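Local coordinates for major exported protein (Pseudomonas aeruginosa, PDB 3HE1) that is a secreted Hcp-family protein that probably assembles into hexameric rings serving as tube components of the type VI secretion system, at residues Arg85-Val90 with Phe168-Ile173; Val91-Phe96 with Thr161-Val166; Ile118-Thr123 with His131-Val136. One frame throughout, in Å; residues are numbered along the deposited sequence.

Interaction 1. Residues Arg85-Val90 with Phe168-Ile173; sequences RVHKPV and FTYRKI
H87 and Y170 reach toward each other and cross at about a right angle, the phenol oxygen meeting the rim of the imidazole. H87 ND1 and Y170 OH lie 2.9 Å apart in a hydrogen bond in which either may be the donor; each atom sits in the plane of the other ring, while the two planes stand 79° apart. H87 NE2 is hydrogen-bonded to the carboxylate of D186, so the imidazole is held through both ring nitrogens and its rotation is fixed. Y170 has CG between its backbone N and carbonyl carbon (chi1 52°), which turns its ring back across V90: the methyl V90 CG2 meets Y170 CE2 at 3.4 Å. I173 CG2 touches the imidazole rim, 4.1 Å from H87 CE1. P89 and T169 lie side by side and point the same way. Beyond them V90 and F168 form an antiparallel hydrogen-bonded pair, V90 N to F168 O at 2.7 Å. F66 and H68 of strand 61-71 also pack on V90. The arrangement is that of two antiparallel neighbours splaying apart at the end of their ladder, here in the curled beta-sheet of the Hcp fold.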
loop_
_atom_site.group_PDB
_atom_site.type_symbol
_atom_site.label_atom_id
_atom_site.label_comp_id
_atom_site.label_asym_id
_atom_site.label_seq_id
_atom_site.Cartn_x
_atom_site.Cartn_y
_atom_site.Cartn_z
ATOM N N ARG A 85 32.319 -3.689 6.709
ATOM C CA ARG A 85 31.008 -4.046 6.180
ATOM C C ARG A 85 30.152 -4.752 7.238
ATOM O O ARG A 85 30.659 -5.265 8.234
ATOM C CB ARG A 85 31.139 -4.891 4.897
ATOM C CG ARG A 85 31.533 -6.370 5.095
ATOM C CD ARG A 85 32.968 -6.557 5.598
ATOM N NE ARG A 85 33.320 -7.973 5.745
ATOM C CZ ARG A 85 34.454 -8.417 6.290
ATOM N NH1 ARG A 85 34.686 -9.720 6.377
ATOM N NH2 ARG A 85 35.355 -7.555 6.748
ATOM N N VAL A 86 28.845 -4.766 7.017
ATOM C CA VAL A 86 27.921 -5.379 7.949
ATOM C C VAL A 86 26.974 -6.299 7.175
ATOM O O VAL A 86 26.197 -5.835 6.338
ATOM C CB VAL A 86 27.116 -4.285 8.701
ATOM C CG1 VAL A 86 25.828 -4.842 9.283
ATOM C CG2 VAL A 86 27.970 -3.636 9.779
ATOM N N HIS A 87 27.037 -7.602 7.430
ATOM C CA HIS A 87 26.104 -8.511 6.766
ATOM C C HIS A 87 24.752 -8.564 7.462
ATOM O O HIS A 87 24.660 -8.355 8.678
ATOM C CB HIS A 87 26.690 -9.910 6.652
ATOM C CG HIS A 87 27.906 -9.975 5.790
ATOM N ND1 HIS A 87 28.016 -10.833 4.719
ATOM C CD2 HIS A 87 29.065 -9.274 5.834
ATOM C CE1 HIS A 87 29.196 -10.674 4.149
ATOM N NE2 HIS A 87 29.849 -9.728 4.801
ATOM N N LYS A 88 23.713 -8.827 6.670
ATOM C CA LYS A 88 22.357 -9.061 7.166
ATOM C C LYS A 88 21.970 -10.515 6.940
ATOM O O LYS A 88 22.480 -11.147 6.012
ATOM C CB LYS A 88 21.350 -8.165 6.450
ATOM C CG LYS A 88 21.617 -6.695 6.627
ATOM C CD LYS A 88 21.968 -6.397 8.057
ATOM C CE LYS A 88 22.031 -4.906 8.312
ATOM N NZ LYS A 88 22.782 -4.598 9.563
ATOM N N PRO A 89 21.058 -11.051 7.776
ATOM C CA PRO A 89 20.741 -12.482 7.687
ATOM C C PRO A 89 20.237 -12.843 6.312
ATOM O O PRO A 89 19.626 -11.988 5.663
ATOM C CB PRO A 89 19.625 -12.658 8.715
ATOM C CG PRO A 89 19.837 -11.551 9.692
ATOM C CD PRO A 89 20.316 -10.392 8.864
ATOM N N VAL A 90 20.499 -14.067 5.856
ATOM C CA VAL A 90 19.949 -14.498 4.574
ATOM C C VAL A 90 18.523 -14.971 4.790
ATOM O O VAL A 90 18.226 -15.618 5.796
ATOM C CB VAL A 90 20.792 -15.591 3.893
ATOM C CG1 VAL A 90 20.101 -16.087 2.617
ATOM C CG2 VAL A 90 22.169 -15.054 3.568
ATOM N N PHE A 168 18.786 -17.201 8.063
ATOM C CA PHE A 168 20.058 -17.733 8.501
ATOM C C PHE A 168 21.052 -16.598 8.721
ATOM O O PHE A 168 21.147 -15.671 7.917
ATOM C CB PHE A 168 20.653 -18.652 7.441
ATOM C CG PHE A 168 19.672 -19.601 6.810
ATOM C CD1 PHE A 168 19.647 -20.944 7.185
ATOM C CD2 PHE A 168 18.809 -19.169 5.807
ATOM C CE1 PHE A 168 18.760 -21.844 6.585
ATOM C CE2 PHE A 168 17.920 -20.050 5.206
ATOM C CZ PHE A 168 17.901 -21.395 5.593
ATOM N N THR A 169 21.795 -16.669 9.812
ATOM C CA THR A 169 23.059 -15.982 9.865
ATOM C C THR A 169 24.090 -17.041 9.461
ATOM O O THR A 169 23.715 -18.177 9.153
ATOM C CB THR A 169 23.333 -15.374 11.244
ATOM O OG1 THR A 169 23.446 -16.416 12.221
ATOM C CG2 THR A 169 22.201 -14.406 11.616
ATOM N N TYR A 170 25.365 -16.661 9.421
ATOM C CA TYR A 170 26.430 -17.525 8.907
ATOM C C TYR A 170 27.792 -16.895 9.158
ATOM O O TYR A 170 27.903 -15.700 9.414
ATOM C CB TYR A 170 26.280 -17.712 7.403
ATOM C CG TYR A 170 26.160 -16.386 6.704
ATOM C CD1 TYR A 170 27.280 -15.605 6.454
ATOM C CD2 TYR A 170 24.922 -15.898 6.326
ATOM C CE1 TYR A 170 27.166 -14.381 5.828
ATOM C CE2 TYR A 170 24.798 -14.683 5.699
ATOM C CZ TYR A 170 25.920 -13.926 5.451
ATOM O OH TYR A 170 25.783 -12.704 4.830
ATOM N N ARG A 171 28.829 -17.710 9.068
ATOM C CA ARG A 171 30.181 -17.233 9.258
ATOM C C ARG A 171 30.742 -16.748 7.918
ATOM O O ARG A 171 31.692 -15.973 7.873
ATOM C CB ARG A 171 31.049 -18.343 9.857
ATOM C CG ARG A 171 32.547 -18.107 9.724
ATOM C CD ARG A 171 33.371 -19.372 9.978
ATOM N NE ARG A 171 33.085 -20.485 9.063
ATOM C CZ ARG A 171 33.875 -20.870 8.058
ATOM N NH1 ARG A 171 35.005 -20.222 7.804
ATOM N NH2 ARG A 171 33.531 -21.906 7.302
ATOM N N LYS A 172 30.131 -17.177 6.823
ATOM C CA LYS A 172 30.696 -16.880 5.528
ATOM C C LYS A 172 29.738 -17.240 4.428
ATOM O O LYS A 172 28.964 -18.173 4.543
ATOM C CB LYS A 172 32.002 -17.654 5.346
ATOM C CG LYS A 172 32.729 -17.422 4.031
ATOM C CD LYS A 172 34.021 -18.229 3.993
ATOM C CE LYS A 172 34.698 -18.152 2.636
ATOM N NZ LYS A 172 35.920 -18.981 2.609
ATOM N N ILE A 173 29.830 -16.503 3.338
ATOM C CA ILE A 173 28.931 -16.676 2.229
ATOM C C ILE A 173 29.750 -16.504 0.981
ATOM O O ILE A 173 30.683 -15.701 0.935
ATOM C CB ILE A 173 27.883 -15.592 2.249
ATOM C CG1 ILE A 173 27.006 -15.662 1.000
ATOM C CG2 ILE A 173 28.578 -14.273 2.354
ATOM C CD1 ILE A 173 25.749 -14.806 1.098
#

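Interaction 2. Residues Val91-Phe96 with Thr161-Val166; sequences VITKVF and THLEDV
The ring of F96 presents a face to the edge of the H162 imidazole, an edge-to-face pair with centroids 5.9 Å apart and planes at 64°. H162 CB lies 3.6 Å from F96 CD1, and the two side chains cross at about a right angle. Both rings continue into a subunit interface: W120 and Y133 of a neighbouring subunit meet F96, while H162 makes an edge-to-face pair with that W120 and is hydrogen-bonded through ND1 to Y132 OH of the same subunit.

Between the strands the main chains form an antiparallel ladder, I92 pairing with V166 and K94 with E164 as hydrogen-bonded pairs, T93 with D165 as a non-hydrogen-bonded one. This joins strands 86-95 and 162-169 in the antiparallel sheet of the Hcp fold, the axes of the segments approaching to 4.5 Å. I92 N donates a hydrogen bond to V166 O at 3.0 Å, and K94 N one to E164 O at 2.8 Å.

On the face bearing I92, K94, E164 and V166, K94 and E164 run side by side in a salt bridge, K94 NZ to E164 OE2, whose modelled length of 2.5 Å is doubtfully short. E164 is extended with CG anti to the backbone N (chi1 169°), whereas K94 bends at its last two torsions, which brings NZ back to V95 O (3.1 Å). D97 is a second acidic partner of the lysine, and S100 OG also bonds E164 OE2.

On the other face T93 OG1 donates to D165 OD1 at 2.6 Å, coming from above the carboxylate plane; Y148 OH bonds the same oxygen.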
loop_
_atom_site.group_PDB
_atom_site.type_symbol
_atom_site.label_atom_id
_atom_site.label_comp_id
_atom_site.label_asym_id
_atom_site.label_seq_id
_atom_site.Cartn_x
_atom_site.Cartn_y
_atom_site.Cartn_z
ATOM N N VAL A 91 17.639 -14.625 3.857
ATOM C CA VAL A 91 16.218 -14.845 4.052
ATOM C C VAL A 91 15.595 -15.554 2.867
ATOM O O VAL A 91 15.446 -14.974 1.797
ATOM C CB VAL A 91 15.500 -13.518 4.240
ATOM C CG1 VAL A 91 14.108 -13.751 4.813
ATOM C CG2 VAL A 91 16.310 -12.601 5.143
ATOM N N ILE A 92 15.226 -16.811 3.044
ATOM C CA ILE A 92 14.578 -17.530 1.957
ATOM C C ILE A 92 13.098 -17.773 2.255
ATOM O O ILE A 92 12.615 -17.501 3.348
ATOM C CB ILE A 92 15.332 -18.847 1.579
ATOM C CG1 ILE A 92 15.305 -19.866 2.720
ATOM C CG2 ILE A 92 16.758 -18.544 1.233
ATOM C CD1 ILE A 92 14.128 -20.851 2.672
ATOM N N THR A 93 12.378 -18.260 1.259
ATOM C CA THR A 93 10.977 -18.594 1.427
ATOM C C THR A 93 10.737 -19.909 0.715
ATOM O O THR A 93 11.268 -20.136 -0.371
ATOM C CB THR A 93 10.032 -17.501 0.851
ATOM O OG1 THR A 93 10.208 -16.276 1.572
ATOM C CG2 THR A 93 8.574 -17.932 0.964
ATOM N N LYS A 94 9.948 -20.773 1.343
ATOM C CA LYS A 94 9.597 -22.064 0.781
ATOM C C LYS A 94 8.115 -22.312 1.063
ATOM O O LYS A 94 7.444 -21.431 1.592
ATOM C CB LYS A 94 10.479 -23.137 1.426
ATOM C CG LYS A 94 10.889 -22.801 2.862
ATOM C CD LYS A 94 11.867 -23.821 3.449
ATOM C CE LYS A 94 11.339 -25.281 3.405
ATOM N NZ LYS A 94 10.126 -25.541 4.245
ATOM N N VAL A 95 7.601 -23.483 0.687
ATOM C CA VAL A 95 6.275 -23.926 1.129
ATOM C C VAL A 95 6.448 -24.979 2.246
ATOM O O VAL A 95 7.549 -25.489 2.453
ATOM C CB VAL A 95 5.465 -24.542 -0.033
ATOM C CG1 VAL A 95 4.859 -23.466 -0.927
ATOM C CG2 VAL A 95 6.345 -25.464 -0.842
ATOM N N PHE A 96 5.381 -25.299 2.975
ATOM C CA PHE A 96 5.442 -26.336 4.019
ATOM C C PHE A 96 5.910 -27.633 3.355
ATOM O O PHE A 96 5.485 -27.935 2.238
ATOM C CB PHE A 96 4.056 -26.589 4.653
ATOM C CG PHE A 96 3.567 -25.501 5.602
ATOM C CD1 PHE A 96 3.714 -24.165 5.308
ATOM C CD2 PHE A 96 2.902 -25.847 6.768
ATOM C CE1 PHE A 96 3.240 -23.200 6.164
ATOM C CE2 PHE A 96 2.430 -24.884 7.631
ATOM C CZ PHE A 96 2.600 -23.557 7.330
ATOM N N THR A 161 0.037 -21.789 -1.450
ATOM C CA THR A 161 -0.703 -21.082 -0.407
ATOM C C THR A 161 -0.097 -21.276 0.989
ATOM O O THR A 161 -0.228 -20.421 1.859
ATOM C CB THR A 161 -2.198 -21.505 -0.401
ATOM O OG1 THR A 161 -2.705 -21.489 -1.740
ATOM C CG2 THR A 161 -3.040 -20.566 0.461
ATOM N N HIS A 162 0.559 -22.405 1.212
ATOM C CA HIS A 162 1.168 -22.656 2.509
ATOM C C HIS A 162 2.649 -22.278 2.453
ATOM O O HIS A 162 3.442 -22.910 1.740
ATOM C CB HIS A 162 0.969 -24.117 2.942
ATOM C CG HIS A 162 -0.450 -24.603 2.835
ATOM N ND1 HIS A 162 -0.774 -25.941 2.743
ATOM C CD2 HIS A 162 -1.625 -23.929 2.799
ATOM C CE1 HIS A 162 -2.086 -26.069 2.658
ATOM N NE2 HIS A 162 -2.626 -24.864 2.688
ATOM N N LEU A 163 3.010 -21.239 3.201
ATOM C CA LEU A 163 4.328 -20.616 3.071
ATOM C C LEU A 163 5.163 -20.604 4.347
ATOM O O LEU A 163 4.675 -20.896 5.434
ATOM C CB LEU A 163 4.197 -19.187 2.545
ATOM C CG LEU A 163 3.780 -19.015 1.087
ATOM C CD1 LEU A 163 3.874 -17.553 0.719
ATOM C CD2 LEU A 163 4.665 -19.861 0.187
ATOM N N GLU A 164 6.428 -20.235 4.199
ATOM C CA GLU A 164 7.366 -20.354 5.293
ATOM C C GLU A 164 8.691 -19.693 4.929
ATOM O O GLU A 164 9.411 -20.154 4.042
ATOM C CB GLU A 164 7.546 -21.831 5.614
ATOM C CG GLU A 164 8.676 -22.164 6.550
ATOM C CD GLU A 164 8.643 -23.630 6.967
ATOM O OE1 GLU A 164 7.888 -23.955 7.921
ATOM O OE2 GLU A 164 9.364 -24.451 6.338
ATOM N N ASP A 165 8.991 -18.594 5.611
ATOM C CA ASP A 165 10.252 -17.885 5.444
ATOM C C ASP A 165 11.238 -18.327 6.501
ATOM O O ASP A 165 10.890 -18.398 7.675
ATOM C CB ASP A 165 10.052 -16.378 5.623
ATOM C CG ASP A 165 8.990 -15.810 4.713
ATOM O OD1 ASP A 165 8.701 -16.409 3.654
ATOM O OD2 ASP A 165 8.455 -14.741 5.061
ATOM N N VAL A 166 12.480 -18.574 6.099
ATOM C CA VAL A 166 13.522 -18.929 7.060
ATOM C C VAL A 166 14.747 -18.022 6.959
ATOM O O VAL A 166 15.194 -17.707 5.862
ATOM C CB VAL A 166 13.955 -20.391 6.898
ATOM C CG1 VAL A 166 15.039 -20.737 7.910
ATOM C CG2 VAL A 166 12.749 -21.310 7.050
#

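Interaction 3. Residues Ile118-Thr123 with His131-Val136; sequences IQWYRT and HYYTTV
W120 and Y133 supply the main ring contact: the edge of the tyrosine meets the face of the indole's five-membered ring, planes at 76° and Y133 CD2 3.4 Å from W120 CD1. The Y121 and H131 rings approach obliquely, and H131 CB sits over the Y121 face. On the imidazole itself the Q119 amide lies stacked, its plane 12° from the ring.

R122 and Y132 make a CH-pi contact. R122 CD stands over one face of the tyrosine, 3.6 Å from its centroid, and the guanidinium runs on past the ring rim, where NH1 is 3.4 Å from Y132 CD1. R122 is extended beyond CG, which carries its charged end along to E130, its salt-bridge partner.

Among polar contacts, W120 NE1 donates to T135 OG1 at 2.7 Å, the hydroxyl sitting slightly tilted from the indole plane and satisfying the buried N-H. Main-chain bonds link I118 with T135 in both directions, I118 N to T135 O at 2.6 Å, and W120 N reaches Y133 O at 2.8 Å.

Between W120 and Y121 the pairing slips by one residue. Y132 OH is hydrogen-bonded across the subunit interface to H162 of a neighbouring copy. The arrangement is that of an antiparallel beta-hairpin carrying a beta bulge, with aromatic side chains lining a subunit interface.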
loop_
_atom_site.group_PDB
_atom_site.type_symbol
_atom_site.label_atom_id
_atom_site.label_comp_id
_atom_site.label_asym_id
_atom_site.label_seq_id
_atom_site.Cartn_x
_atom_site.Cartn_y
_atom_site.Cartn_z
ATOM N N ILE A 118 22.364 -22.422 -1.874
ATOM C CA ILE A 118 21.263 -21.963 -2.715
ATOM C C ILE A 118 21.679 -21.939 -4.187
ATOM O O ILE A 118 22.597 -21.230 -4.581
ATOM C CB ILE A 118 20.826 -20.527 -2.336
ATOM C CG1 ILE A 118 20.280 -20.471 -0.917
ATOM C CG2 ILE A 118 19.756 -20.027 -3.278
ATOM C CD1 ILE A 118 18.896 -21.050 -0.801
ATOM N N GLN A 119 20.976 -22.705 -5.000
ATOM C CA GLN A 119 21.319 -22.824 -6.392
ATOM C C GLN A 119 20.301 -22.118 -7.260
ATOM O O GLN A 119 19.113 -22.432 -7.219
ATOM C CB GLN A 119 21.385 -24.293 -6.784
ATOM C CG GLN A 119 22.549 -25.020 -6.171
ATOM C CD GLN A 119 22.848 -26.315 -6.902
ATOM O OE1 GLN A 119 22.077 -26.753 -7.771
ATOM N NE2 GLN A 119 23.974 -26.937 -6.557
ATOM N N TRP A 120 20.782 -21.186 -8.078
ATOM C CA TRP A 120 19.905 -20.343 -8.868
ATOM C C TRP A 120 19.701 -20.875 -10.294
ATOM O O TRP A 120 20.651 -21.319 -10.948
ATOM C CB TRP A 120 20.441 -18.910 -8.877
ATOM C CG TRP A 120 20.732 -18.342 -7.499
ATOM C CD1 TRP A 120 21.815 -18.615 -6.705
ATOM C CD2 TRP A 120 19.936 -17.403 -6.777
ATOM N NE1 TRP A 120 21.737 -17.905 -5.532
ATOM C CE2 TRP A 120 20.596 -17.145 -5.554
ATOM C CE3 TRP A 120 18.725 -16.748 -7.045
ATOM C CZ2 TRP A 120 20.092 -16.266 -4.601
ATOM C CZ3 TRP A 120 18.219 -15.873 -6.094
ATOM C CH2 TRP A 120 18.900 -15.644 -4.886
ATOM N N TYR A 121 18.455 -20.828 -10.765
ATOM C CA TYR A 121 18.108 -21.336 -12.099
ATOM C C TYR A 121 17.432 -20.291 -12.999
ATOM O O TYR A 121 16.728 -19.391 -12.527
ATOM C CB TYR A 121 17.241 -22.590 -11.990
ATOM C CG TYR A 121 18.001 -23.802 -11.504
ATOM C CD1 TYR A 121 18.512 -24.730 -12.406
ATOM C CD2 TYR A 121 18.222 -24.013 -10.143
ATOM C CE1 TYR A 121 19.216 -25.841 -11.967
ATOM C CE2 TYR A 121 18.929 -25.121 -9.694
ATOM C CZ TYR A 121 19.420 -26.028 -10.611
ATOM O OH TYR A 121 20.120 -27.122 -10.173
ATOM N N ARG A 122 17.657 -20.429 -14.303
ATOM C CA ARG A 122 17.151 -19.484 -15.290
ATOM C C ARG A 122 16.937 -20.206 -16.615
ATOM O O ARG A 122 17.436 -21.317 -16.824
ATOM C CB ARG A 122 18.163 -18.355 -15.514
ATOM C CG ARG A 122 19.178 -18.695 -16.601
ATOM C CD ARG A 122 20.345 -17.740 -16.636
ATOM N NE ARG A 122 21.341 -18.147 -17.626
ATOM C CZ ARG A 122 22.508 -17.533 -17.810
ATOM N NH1 ARG A 122 22.827 -16.476 -17.073
ATOM N NH2 ARG A 122 23.350 -17.967 -18.738
ATOM N N THR A 123 16.203 -19.565 -17.516
ATOM C CA THR A 123 16.096 -20.049 -18.882
ATOM C C THR A 123 17.307 -19.572 -19.681
ATOM O O THR A 123 17.536 -18.369 -19.821
ATOM C CB THR A 123 14.815 -19.548 -19.558
ATOM O OG1 THR A 123 13.686 -19.837 -18.721
ATOM C CG2 THR A 123 14.637 -20.215 -20.917
ATOM N N HIS A 131 21.349 -24.103 -14.280
ATOM C CA HIS A 131 21.900 -23.540 -13.073
ATOM C C HIS A 131 23.011 -22.579 -13.477
ATOM O O HIS A 131 23.943 -22.952 -14.186
ATOM C CB HIS A 131 22.444 -24.647 -12.182
ATOM C CG HIS A 131 23.085 -24.140 -10.931
ATOM N ND1 HIS A 131 24.146 -24.776 -10.327
ATOM C CD2 HIS A 131 22.832 -23.037 -10.187
ATOM C CE1 HIS A 131 24.508 -24.095 -9.254
ATOM N NE2 HIS A 131 23.726 -23.036 -9.147
ATOM N N TYR A 132 22.913 -21.333 -13.040
ATOM C CA TYR A 132 23.857 -20.326 -13.503
ATOM C C TYR A 132 24.454 -19.489 -12.364
ATOM O O TYR A 132 25.379 -18.721 -12.596
ATOM C CB TYR A 132 23.179 -19.404 -14.518
ATOM C CG TYR A 132 22.285 -18.402 -13.843
ATOM C CD1 TYR A 132 22.689 -17.082 -13.684
ATOM C CD2 TYR A 132 21.052 -18.783 -13.325
ATOM C CE1 TYR A 132 21.886 -16.163 -13.043
ATOM C CE2 TYR A 132 20.234 -17.867 -12.680
ATOM C CZ TYR A 132 20.660 -16.557 -12.540
ATOM O OH TYR A 132 19.861 -15.638 -11.903
ATOM N N TYR A 133 23.929 -19.627 -11.145
ATOM C CA TYR A 133 24.439 -18.869 -9.993
ATOM C C TYR A 133 24.357 -19.728 -8.726
ATOM O O TYR A 133 23.421 -20.523 -8.581
ATOM C CB TYR A 133 23.608 -17.600 -9.803
ATOM C CG TYR A 133 24.277 -16.473 -9.044
ATOM C CD1 TYR A 133 25.217 -15.662 -9.659
ATOM C CD2 TYR A 133 23.927 -16.185 -7.729
ATOM C CE1 TYR A 133 25.821 -14.617 -8.967
ATOM C CE2 TYR A 133 24.517 -15.146 -7.038
ATOM C CZ TYR A 133 25.463 -14.368 -7.660
ATOM O OH TYR A 133 26.058 -13.334 -6.983
ATOM N N THR A 134 25.327 -19.579 -7.818
ATOM C CA THR A 134 25.253 -20.220 -6.497
ATOM C C THR A 134 25.538 -19.266 -5.346
ATOM O O THR A 134 26.425 -18.422 -5.415
ATOM C CB THR A 134 26.185 -21.418 -6.380
ATOM O OG1 THR A 134 25.865 -22.362 -7.411
ATOM C CG2 THR A 134 26.032 -22.098 -5.019
ATOM N N THR A 135 24.727 -19.390 -4.306
ATOM C CA THR A 135 24.949 -18.707 -3.044
ATOM C C THR A 135 25.135 -19.803 -2.006
ATOM O O THR A 135 24.379 -20.769 -1.979
ATOM C CB THR A 135 23.732 -17.868 -2.637
ATOM O OG1 THR A 135 23.452 -16.898 -3.656
ATOM C CG2 THR A 135 23.990 -17.173 -1.298
ATOM N N VAL A 136 26.138 -19.669 -1.155
ATOM C CA VAL A 136 26.431 -20.736 -0.218
ATOM C C VAL A 136 26.809 -20.219 1.158
ATOM O O VAL A 136 27.716 -19.389 1.288
ATOM C CB VAL A 136 27.572 -21.596 -0.744
ATOM C CG1 VAL A 136 28.088 -22.500 0.350
ATOM C CG2 VAL A 136 27.096 -22.418 -1.928
#

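In the fold
Interaction 1 carries the ladder of interaction 2 on to the V90-F168 pair, before residues 168-173 turn into strand 172-177; the two centres are 19 Å apart, and F168 CE2 of the first packs on I92 CG1 of the second at 3.6 Å. The hairpin of interaction 3 belongs to the same curled sheet, its strand 129-137 neighbouring strand 172-177, so that I173 CD1 comes 3.8 Å from T135 CG2. It also meets interaction 2 directly through I118 CD1 and I92 CG2, 3.9 Å apart. Interactions 2 and 3 come together again between subunits of the six-chain assembly: the aromatic end of interaction 2 in one copy packs against interaction 3 of another, consistent with ring formation by Hcp.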